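Local coordinates for protein nucleoside-diphosphate sugar epimerase (SulA family) (Corynebacterium glutamicum, PDB 3OH8) that is probably an NAD(P)-dependent nucleoside-diphosphate-sugar epimerase of the SulA family, built around a Rossmann-type domain, at residues D190-A195 and T233-E238; D197-A202 and A237-E242; A202-H207 and R351-A356. All blocks are in the same frame, centred on the assembly; numbering follows the deposited sequence.

Contact 1 (D190-A195 and T233-E238); sequences DPLNPA and TKFLAE
P194 and F235 mark the closest approach of the two backbones, 6.9 Å between their CA atoms, where the loop 190-195 runs past the helical segment 233-238. The loop folds into a type I beta turn from D190 to N193, closed by the bond from N193 N to D190 O (2.9 Å); D190 OD1 adds a weak bond from L192 N. F235 carries most of the helix's share. Its CG is anti to its own carbonyl carbon (chi1 -61°), which sends the ring out from the helix toward the carbonyls of the turn. There the ring edge receives P191 O, 3.7 Å from F235 CD2 and close to the ring plane, while L192 O comes in obliquely, 3.5 Å from F235 CE2. These are contacts of carbonyl oxygens with aromatic carbons, not hydrogen bonds. The L192 side chain adds only a loose touch, with its CD2 4.3 Å from F235 CE2. P194 crosses F235 at about a right angle and uses its ring carbons: P194 CG lies 3.6 Å from F235 CB, with P194 CD beside it. W189 backs the proline, and L239, one helical turn beyond F235, also touches P194. The result is a proline-rich connecting loop packed against helix 222-242 at the protein surface, within the Rossmann-type domain of the epimerase/dehydratase family.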
# COMPACT_ATOMS: atom_id res chain seq x y z
N ASP A 190 -7.09 -14.44 19.92
CA ASP A 190 -6.31 -15.60 20.34
C ASP A 190 -6.38 -16.62 19.22
O ASP A 190 -7.41 -17.24 19.02
CB ASP A 190 -6.91 -16.21 21.61
CG ASP A 190 -6.09 -17.36 22.16
OD1 ASP A 190 -5.22 -17.88 21.42
OD2 ASP A 190 -6.31 -17.76 23.32
N PRO A 191 -5.29 -16.77 18.46
CA PRO A 191 -5.36 -17.59 17.24
C PRO A 191 -5.87 -19.01 17.48
O PRO A 191 -6.60 -19.54 16.65
CB PRO A 191 -3.92 -17.61 16.74
CG PRO A 191 -3.30 -16.36 17.30
CD PRO A 191 -3.95 -16.19 18.66
N LEU A 192 -5.50 -19.61 18.61
CA LEU A 192 -5.89 -21.00 18.87
C LEU A 192 -7.16 -21.11 19.69
O LEU A 192 -7.57 -22.21 20.05
CB LEU A 192 -4.75 -21.77 19.55
CG LEU A 192 -3.53 -21.98 18.65
CD1 LEU A 192 -2.36 -22.55 19.43
CD2 LEU A 192 -3.89 -22.88 17.46
N ASN A 193 -7.77 -19.97 19.99
CA ASN A 193 -9.01 -19.98 20.74
C ASN A 193 -9.74 -18.66 20.56
O ASN A 193 -9.91 -17.92 21.51
CB ASN A 193 -8.72 -20.21 22.24
CG ASN A 193 -9.99 -20.31 23.07
OD1 ASN A 193 -11.03 -20.75 22.58
ND2 ASN A 193 -9.91 -19.92 24.34
N PRO A 194 -10.16 -18.36 19.32
CA PRO A 194 -10.77 -17.05 19.02
C PRO A 194 -12.14 -16.86 19.68
O PRO A 194 -12.94 -17.80 19.73
CB PRO A 194 -10.89 -17.05 17.49
CG PRO A 194 -10.99 -18.51 17.14
CD PRO A 194 -10.05 -19.19 18.11
N ALA A 195 -12.40 -15.66 20.19
CA ALA A 195 -13.66 -15.36 20.86
C ALA A 195 -14.86 -15.63 19.96
O ALA A 195 -14.83 -15.34 18.77
CB ALA A 195 -13.67 -13.91 21.32
N THR A 233 -6.52 -20.50 11.02
CA THR A 233 -7.29 -20.22 9.82
C THR A 233 -8.62 -20.96 9.87
O THR A 233 -9.65 -20.42 9.47
CB THR A 233 -6.51 -20.63 8.54
OG1 THR A 233 -5.37 -19.77 8.38
CG2 THR A 233 -7.39 -20.50 7.33
N LYS A 234 -8.59 -22.19 10.39
CA LYS A 234 -9.80 -22.99 10.49
C LYS A 234 -10.77 -22.42 11.52
O LYS A 234 -11.98 -22.36 11.28
CB LYS A 234 -9.44 -24.44 10.86
CG LYS A 234 -10.62 -25.39 10.82
CD LYS A 234 -10.19 -26.78 11.27
CE LYS A 234 -11.39 -27.71 11.43
NZ LYS A 234 -10.97 -29.05 11.93
N PHE A 235 -10.24 -22.01 12.66
CA PHE A 235 -11.09 -21.48 13.72
C PHE A 235 -11.76 -20.20 13.26
O PHE A 235 -12.93 -19.96 13.53
CB PHE A 235 -10.29 -21.30 15.02
CG PHE A 235 -9.70 -22.59 15.56
CD1 PHE A 235 -10.22 -23.82 15.17
CD2 PHE A 235 -8.64 -22.57 16.46
CE1 PHE A 235 -9.69 -25.01 15.66
CE2 PHE A 235 -8.11 -23.76 16.96
CZ PHE A 235 -8.63 -24.98 16.55
N LEU A 236 -11.03 -19.38 12.51
CA LEU A 236 -11.61 -18.16 11.97
C LEU A 236 -12.70 -18.52 10.93
O LEU A 236 -13.77 -17.92 10.90
CB LEU A 236 -10.53 -17.30 11.31
CG LEU A 236 -9.98 -16.02 11.96
CD1 LEU A 236 -10.77 -15.52 13.19
CD2 LEU A 236 -8.53 -16.20 12.27
N ALA A 237 -12.40 -19.50 10.08
CA ALA A 237 -13.37 -19.93 9.07
C ALA A 237 -14.67 -20.40 9.72
O ALA A 237 -15.76 -20.14 9.21
CB ALA A 237 -12.78 -21.01 8.18
N GLU A 238 -14.55 -21.08 10.85
CA GLU A 238 -15.73 -21.52 11.58
C GLU A 238 -16.56 -20.33 12.05
O GLU A 238 -17.78 -20.35 11.96
CB GLU A 238 -15.35 -22.42 12.76
CG GLU A 238 -14.80 -23.77 12.28
CD GLU A 238 -14.28 -24.65 13.40
OE1 GLU A 238 -14.26 -24.20 14.57
OE2 GLU A 238 -13.88 -25.79 13.11

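Contact 2 (D197-A202 and A237-E242); sequences DLLDGA and AELVAE
After A237, which points away from the loop 197-202 and touches P291, L239 turns toward it and meets L198 and L199. The CA atoms of L239 and L199 are 7.0 Å apart. L239 CB meets L199 CD1 at 3.5 Å, tighter than usual for two carbons, and the two leucine side chains cross obliquely. With CG anti to the carbonyl carbon (chi1 -67°) and CD1 extended beyond it (chi2 179°), L239 runs along the loop and brings CD1 to 3.9 Å from L198 CB. The touch on L198 is therefore made at the root of that side chain; L198 also touches W189 and L177.

The loop joins strand 187-188 to strand 204-207, and helix 222-242 follows that strand in the chain, so the contact lies on one face of the Rossmann-type sheet, where a helix and a connecting loop share the covering. Two successive turns shape the loop: a type I turn from D197 to D200, then a type II turn from L199 to A202, with G201 at a positive phi (84°). R187 NH1 binds the carbonyl oxygens of both L198 and D200, tying the turns back to the preceding strand.

V240, next along the helix, meets the same methyl of L199 from a direction roughly at right angles to that of L239 CB: V240 CG2 lies 3.7 Å from L199 CD1, and V240 N 3.6 Å from it. L199 CD1 sits in the notch formed by L239 CB, V240 N and V240 CG2, and both L199 and V240 rest on L205 of the strand.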
# COMPACT_ATOMS: atom_id res chain seq x y z
N ASP A 197 -17.43 -14.10 19.61
CA ASP A 197 -18.01 -12.86 19.11
C ASP A 197 -16.98 -12.01 18.36
O ASP A 197 -17.18 -10.80 18.15
CB ASP A 197 -18.61 -12.05 20.27
CG ASP A 197 -17.55 -11.53 21.24
OD1 ASP A 197 -16.38 -11.97 21.16
OD2 ASP A 197 -17.88 -10.68 22.09
N LEU A 198 -15.87 -12.63 17.96
CA LEU A 198 -14.76 -11.90 17.34
C LEU A 198 -15.18 -11.15 16.08
O LEU A 198 -14.68 -10.05 15.79
CB LEU A 198 -13.62 -12.87 17.01
CG LEU A 198 -12.27 -12.18 16.79
CD1 LEU A 198 -11.87 -11.40 18.04
CD2 LEU A 198 -11.18 -13.18 16.42
N LEU A 199 -16.11 -11.73 15.33
CA LEU A 199 -16.46 -11.17 14.02
C LEU A 199 -17.76 -10.37 14.03
O LEU A 199 -18.23 -9.93 12.98
CB LEU A 199 -16.53 -12.28 12.97
CG LEU A 199 -15.30 -13.20 12.87
CD1 LEU A 199 -15.50 -14.26 11.78
CD2 LEU A 199 -14.03 -12.40 12.61
N ASP A 200 -18.31 -10.13 15.21
CA ASP A 200 -19.58 -9.39 15.27
C ASP A 200 -19.45 -8.04 14.58
O ASP A 200 -18.47 -7.32 14.77
CB ASP A 200 -20.06 -9.20 16.71
CG ASP A 200 -20.48 -10.50 17.39
OD1 ASP A 200 -20.49 -11.58 16.75
OD2 ASP A 200 -20.81 -10.42 18.60
N GLY A 201 -20.47 -7.69 13.80
CA GLY A 201 -20.48 -6.41 13.13
C GLY A 201 -19.73 -6.38 11.80
O GLY A 201 -19.80 -5.39 11.07
N ALA A 202 -18.99 -7.44 11.49
CA ALA A 202 -18.21 -7.43 10.25
C ALA A 202 -18.96 -8.02 9.07
O ALA A 202 -19.63 -9.05 9.19
CB ALA A 202 -16.87 -8.16 10.44
N ALA A 237 -12.40 -19.50 10.08
CA ALA A 237 -13.37 -19.93 9.07
C ALA A 237 -14.67 -20.40 9.72
O ALA A 237 -15.76 -20.14 9.21
CB ALA A 237 -12.78 -21.01 8.18
N GLU A 238 -14.55 -21.08 10.85
CA GLU A 238 -15.73 -21.52 11.58
C GLU A 238 -16.56 -20.33 12.05
O GLU A 238 -17.78 -20.35 11.96
CB GLU A 238 -15.35 -22.42 12.76
CG GLU A 238 -14.80 -23.77 12.28
CD GLU A 238 -14.28 -24.65 13.40
OE1 GLU A 238 -14.26 -24.20 14.57
OE2 GLU A 238 -13.88 -25.79 13.11
N LEU A 239 -15.89 -19.30 12.56
CA LEU A 239 -16.60 -18.11 12.99
C LEU A 239 -17.29 -17.46 11.80
O LEU A 239 -18.42 -16.97 11.91
CB LEU A 239 -15.67 -17.13 13.69
CG LEU A 239 -15.09 -17.58 15.03
CD1 LEU A 239 -14.16 -16.50 15.60
CD2 LEU A 239 -16.20 -17.92 16.03
N VAL A 240 -16.63 -17.47 10.65
CA VAL A 240 -17.24 -16.92 9.45
C VAL A 240 -18.49 -17.74 9.14
O VAL A 240 -19.56 -17.19 8.89
CB VAL A 240 -16.27 -16.93 8.25
CG1 VAL A 240 -17.01 -16.57 6.97
CG2 VAL A 240 -15.12 -15.97 8.49
N ALA A 241 -18.36 -19.06 9.19
CA ALA A 241 -19.49 -19.94 8.94
C ALA A 241 -20.65 -19.60 9.87
O ALA A 241 -21.80 -19.57 9.44
CB ALA A 241 -19.07 -21.39 9.14
N GLU A 242 -20.35 -19.33 11.13
CA GLU A 242 -21.40 -19.15 12.13
C GLU A 242 -22.06 -17.77 12.08
O GLU A 242 -23.14 -17.57 12.64
CB GLU A 242 -20.85 -19.43 13.54
CG GLU A 242 -20.28 -20.83 13.67
CD GLU A 242 -19.33 -20.99 14.86
OE1 GLU A 242 -19.32 -20.10 15.75
OE2 GLU A 242 -18.59 -22.00 14.89

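Contact 3 (A202-H207 and R351-A356); sequences ADVLVH and RAIVDA
Strand 204-207 is an inner strand of the Rossmann-type sheet, parallel to its neighbours 149-153 and 248-254, and helix 342-354 packs its last turn against one face of it. V204 and V206, alternate residues on the strand, both point toward the helix, whereas L205 between them points away. A single helix residue, I353, answers both valines, and the CA atoms of V204 and I353 are 6.7 Å apart.

The two ends of the isoleucine do different work. Its CG1 is anti to the carbonyl carbon (chi1 -68°) and the chain runs on extended to CD1 (chi2 171°), which brings that terminal methyl to 3.5 Å from V206 CG2. I353 CG1 is nearly as close to the same valine methyl, and the two side chains cross at about a right angle, V206 CG2 lying against the stem of the isoleucine as well as its tip. The shorter branch, I353 CG2, turns to V204 and lies 4.0 Å from V204 CG2. That valine methyl is also 3.9 Å from I353 O, whose polar needs are met at least in part by a weak bond from R298. V150 of the adjoining strand touches both V206 and I353.

At the helix end, D355 leaves helical geometry and its carboxylate is gripped side-on by R351. R351 NE forms a salt bridge with D355 OD2 (2.8 Å), using the oxygen's anti lone pair, and R351 NH2 adds a second bond to the same D355 OD2 (3.0 Å), which lies close to the guanidinium plane. R351 NH1 turns to H425, and D355 OD1 accepts from Q357 N. Between strand and helix, the contact itself is the apolar strand-against-helix interface of an alpha/beta Rossmann-type core.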
# COMPACT_ATOMS: atom_id res chain seq x y z
N ALA A 202 -18.99 -7.44 11.49
CA ALA A 202 -18.21 -7.43 10.25
C ALA A 202 -18.96 -8.02 9.07
O ALA A 202 -19.63 -9.05 9.19
CB ALA A 202 -16.87 -8.16 10.44
N ASP A 203 -18.84 -7.35 7.92
CA ASP A 203 -19.36 -7.88 6.67
C ASP A 203 -18.37 -8.84 6.00
O ASP A 203 -18.78 -9.80 5.33
CB ASP A 203 -19.70 -6.73 5.71
CG ASP A 203 -20.71 -5.77 6.31
OD1 ASP A 203 -21.86 -6.20 6.53
OD2 ASP A 203 -20.34 -4.61 6.58
N VAL A 204 -17.08 -8.58 6.18
CA VAL A 204 -16.04 -9.36 5.53
C VAL A 204 -14.91 -9.63 6.49
O VAL A 204 -14.57 -8.76 7.29
CB VAL A 204 -15.45 -8.60 4.32
CG1 VAL A 204 -14.35 -9.42 3.64
CG2 VAL A 204 -16.54 -8.23 3.32
N LEU A 205 -14.33 -10.82 6.43
CA LEU A 205 -13.11 -11.10 7.17
C LEU A 205 -11.92 -11.15 6.23
O LEU A 205 -11.95 -11.87 5.23
CB LEU A 205 -13.20 -12.44 7.91
CG LEU A 205 -11.85 -12.90 8.48
CD1 LEU A 205 -11.36 -11.96 9.61
CD2 LEU A 205 -11.90 -14.36 8.94
N VAL A 206 -10.88 -10.38 6.53
CA VAL A 206 -9.62 -10.52 5.81
C VAL A 206 -8.57 -11.13 6.73
O VAL A 206 -8.22 -10.55 7.76
CB VAL A 206 -9.12 -9.16 5.26
CG1 VAL A 206 -7.78 -9.33 4.53
CG2 VAL A 206 -10.16 -8.60 4.31
N HIS A 207 -8.09 -12.33 6.37
CA HIS A 207 -7.15 -13.06 7.21
C HIS A 207 -5.76 -13.00 6.60
O HIS A 207 -5.44 -13.72 5.65
CB HIS A 207 -7.57 -14.52 7.37
CG HIS A 207 -6.70 -15.28 8.32
ND1 HIS A 207 -6.36 -16.61 8.13
CD2 HIS A 207 -6.08 -14.90 9.46
CE1 HIS A 207 -5.58 -17.01 9.12
NE2 HIS A 207 -5.40 -15.99 9.94
N ARG A 351 -10.12 -5.00 -3.70
CA ARG A 351 -11.06 -5.49 -4.70
C ARG A 351 -11.76 -6.77 -4.25
O ARG A 351 -12.98 -6.90 -4.41
CB ARG A 351 -10.37 -5.73 -6.05
CG ARG A 351 -11.37 -6.14 -7.11
CD ARG A 351 -10.77 -6.38 -8.50
NE ARG A 351 -11.85 -6.78 -9.39
CZ ARG A 351 -11.86 -6.60 -10.70
NH1 ARG A 351 -10.83 -6.04 -11.32
NH2 ARG A 351 -12.94 -6.97 -11.40
N ALA A 352 -11.00 -7.73 -3.72
CA ALA A 352 -11.60 -8.99 -3.28
C ALA A 352 -12.69 -8.74 -2.23
O ALA A 352 -13.74 -9.39 -2.24
CB ALA A 352 -10.53 -9.92 -2.71
N ILE A 353 -12.43 -7.80 -1.34
CA ILE A 353 -13.39 -7.47 -0.29
C ILE A 353 -14.75 -7.04 -0.86
O ILE A 353 -15.79 -7.52 -0.41
CB ILE A 353 -12.82 -6.38 0.64
CG1 ILE A 353 -11.66 -6.93 1.46
CG2 ILE A 353 -13.91 -5.80 1.54
CD1 ILE A 353 -10.91 -5.84 2.26
N VAL A 354 -14.73 -6.17 -1.86
CA VAL A 354 -15.97 -5.56 -2.37
C VAL A 354 -16.56 -6.21 -3.62
O VAL A 354 -17.74 -6.04 -3.91
CB VAL A 354 -15.80 -4.03 -2.63
CG1 VAL A 354 -15.17 -3.34 -1.43
CG2 VAL A 354 -14.95 -3.78 -3.86
N ASP A 355 -15.75 -6.97 -4.35
CA ASP A 355 -16.15 -7.49 -5.66
C ASP A 355 -16.55 -8.96 -5.59
O ASP A 355 -15.70 -9.84 -5.51
CB ASP A 355 -15.01 -7.28 -6.67
CG ASP A 355 -15.39 -7.70 -8.09
OD1 ASP A 355 -16.55 -8.09 -8.33
OD2 ASP A 355 -14.50 -7.63 -8.96
N ALA A 356 -17.85 -9.21 -5.61
CA ALA A 356 -18.35 -10.58 -5.51
C ALA A 356 -17.92 -11.47 -6.67
O ALA A 356 -18.14 -12.67 -6.63
CB ALA A 356 -19.87 -10.58 -5.37

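Overall arrangement
Contacts 1 and 2 both end on helix 222-242, share A237 and E238, and lie about 9 Å apart between centres; L236 of contact 1 packs on L198 of contact 2. Contact 1 is at the surface and mixes proline and aromatic carbons with backbone carbonyls, whereas contact 2 is buried and made by aliphatic side chains, with one backbone nitrogen alongside. Contact 3, also buried and nearest to the centre of the chain, brings a different helix, 342-354, onto strand 204-207. L205, which points away from that helix, faces helix 222-242 and meets L236 there. The strand is thus covered from opposite faces, as in an alpha/beta/alpha sandwich, and no hydrogen bond crosses any of the three contacts.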